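Local structure of nucleoporin NUP116 (Candida glabrata, 3NF5) at residues 46-51 with 100-105. The protein is probably a structural component of the nuclear pore complex, seen here as the C-terminal domain, which targets the nucleoporin to the pore. Residues are numbered along the deposited sequence; the frame is centred on the assembly and turned at random.
Sequences YGKIEF and SCYNCY
Tyr102 lays its ring across the backbone of Gly47, where strand 47-51 runs antiparallel to the end of strand 97-101. The Gly47 CA sits over one face of the Tyr102 ring, offset toward the rim and 3.8 Å from the ring centroid, a CH-pi contact; Tyr102 CD2 comes within 3.3 Å of Gly47 N. A chi1 of -53°, with CG beside the backbone N and anti to the carbonyl carbon, lays the ring over the neighbouring strand. This is the tight end: Gly47 CA also lies 3.0 Å from Ser100 O, and the backbone angles of Gly47 suit glycine. Gly47, with Tyr46, forms a classic beta bulge opposite Asn43. Lys48 and Ser100 exchange two backbone hydrogen bonds, and Tyr102 N gives a third to Tyr46 O (3.0 Å, 169°).

The Lys48 side is looser. The Lys48 chain, extended beyond CG, passes Tyr102 OH with Lys48 CG, CD and CE each 3.7 Å from it, and ends in a same-strand salt bridge from Lys48 NZ to Glu50 OE1 (2.7 Å). A water carries the link across, from Glu50 OE2 to Ser100 OG. These are middle strands of the six-stranded sheet in a domain of the Nup98-type autopeptidase family by sequence; their pairing rests on backbone hydrogen bonds and ring-on-glycine packing, so it probably depends little on side-chain charge.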
# COMPACT_ATOMS: atom_id res chain seq x y z
N TYR A 46 -6.26 -1.57 -5.64
CA TYR A 46 -6.52 -1.47 -4.19
C TYR A 46 -5.79 -0.40 -3.38
O TYR A 46 -6.33 0.04 -2.38
CB TYR A 46 -6.29 -2.80 -3.52
CG TYR A 46 -7.20 -3.93 -4.06
CD1 TYR A 46 -8.58 -3.78 -4.13
CD2 TYR A 46 -6.64 -5.14 -4.50
CE1 TYR A 46 -9.42 -4.85 -4.67
CE2 TYR A 46 -7.46 -6.18 -5.07
CZ TYR A 46 -8.83 -6.02 -5.14
OH TYR A 46 -9.63 -7.09 -5.64
N GLY A 47 -4.60 0.03 -3.79
CA GLY A 47 -3.92 1.08 -3.01
C GLY A 47 -2.46 1.18 -3.37
O GLY A 47 -1.97 0.43 -4.22
N LYS A 48 -1.77 2.09 -2.69
CA LYS A 48 -0.33 2.23 -2.87
C LYS A 48 0.33 2.79 -1.62
O LYS A 48 -0.29 3.45 -0.79
CB LYS A 48 0.01 3.14 -4.03
CG LYS A 48 -0.52 4.58 -4.01
CD LYS A 48 -0.08 5.40 -5.23
CE LYS A 48 -0.77 6.77 -5.31
NZ LYS A 48 -0.14 7.55 -6.42
N ILE A 49 1.63 2.54 -1.55
CA ILE A 49 2.46 3.20 -0.54
C ILE A 49 3.63 3.96 -1.20
O ILE A 49 4.27 3.47 -2.15
CB ILE A 49 2.94 2.18 0.52
CG1 ILE A 49 3.70 2.92 1.64
CG2 ILE A 49 3.68 1.08 -0.12
CD1 ILE A 49 3.96 2.06 2.87
N GLU A 50 3.82 5.19 -0.72
CA GLU A 50 4.81 6.18 -1.29
C GLU A 50 5.69 6.56 -0.07
O GLU A 50 5.24 7.23 0.82
CB GLU A 50 4.10 7.38 -1.91
CG GLU A 50 3.31 6.99 -3.16
CD GLU A 50 2.22 7.96 -3.54
OE1 GLU A 50 1.88 8.04 -4.75
OE2 GLU A 50 1.66 8.61 -2.65
N PHE A 51 6.88 6.00 -0.02
CA PHE A 51 7.81 6.25 1.06
C PHE A 51 8.36 7.67 0.92
O PHE A 51 8.78 8.09 -0.16
CB PHE A 51 8.93 5.22 1.06
CG PHE A 51 8.45 3.88 1.40
CD1 PHE A 51 8.03 3.01 0.41
CD2 PHE A 51 8.31 3.52 2.72
CE1 PHE A 51 7.53 1.78 0.74
CE2 PHE A 51 7.78 2.32 3.07
CZ PHE A 51 7.39 1.43 2.07
N SER A 100 -2.32 5.32 0.27
CA SER A 100 -3.62 5.58 -0.33
C SER A 100 -4.36 4.21 -0.50
O SER A 100 -3.76 3.27 -0.97
CB SER A 100 -3.49 6.26 -1.70
OG SER A 100 -2.72 7.48 -1.65
N CYS A 101 -5.60 4.14 -0.05
CA CYS A 101 -6.49 2.94 -0.18
C CYS A 101 -7.73 3.32 -1.02
O CYS A 101 -8.35 4.38 -0.81
CB CYS A 101 -6.91 2.49 1.18
SG CYS A 101 -5.60 1.94 2.25
N TYR A 102 -8.05 2.49 -2.02
CA TYR A 102 -9.06 2.83 -3.02
C TYR A 102 -10.35 2.09 -2.70
O TYR A 102 -10.30 1.04 -2.10
CB TYR A 102 -8.55 2.42 -4.42
CG TYR A 102 -7.19 2.95 -4.80
CD1 TYR A 102 -6.80 4.24 -4.47
CD2 TYR A 102 -6.35 2.19 -5.59
CE1 TYR A 102 -5.56 4.73 -4.88
CE2 TYR A 102 -5.11 2.66 -6.04
CZ TYR A 102 -4.71 3.91 -5.66
OH TYR A 102 -3.50 4.35 -6.11
N ASN A 103 -11.48 2.67 -3.08
CA ASN A 103 -12.81 2.05 -2.89
C ASN A 103 -13.09 1.61 -1.47
O ASN A 103 -13.66 0.52 -1.22
CB ASN A 103 -13.00 0.91 -3.92
CG ASN A 103 -12.83 1.44 -5.31
OD1 ASN A 103 -13.41 2.46 -5.62
ND2 ASN A 103 -11.97 0.85 -6.10
N CYS A 104 -12.74 2.51 -0.54
CA CYS A 104 -13.11 2.37 0.83
C CYS A 104 -14.46 3.04 1.02
O CYS A 104 -14.58 4.24 0.83
CB CYS A 104 -12.06 3.00 1.74
SG CYS A 104 -10.51 2.08 1.68
N TYR A 105 -15.46 2.26 1.40
CA TYR A 105 -16.85 2.77 1.60
C TYR A 105 -17.42 2.02 2.77
O TYR A 105 -17.13 0.84 2.90
CB TYR A 105 -17.70 2.45 0.39
CG TYR A 105 -17.37 3.15 -0.89
CD1 TYR A 105 -17.67 4.48 -1.06
CD2 TYR A 105 -16.79 2.46 -1.96
CE1 TYR A 105 -17.38 5.12 -2.27
CE2 TYR A 105 -16.49 3.08 -3.14
CZ TYR A 105 -16.79 4.41 -3.31
OH TYR A 105 -16.50 5.02 -4.52
O HOH W 1 -8.90 -1.03 -1.08
O HOH W 2 0.07 6.96 -1.31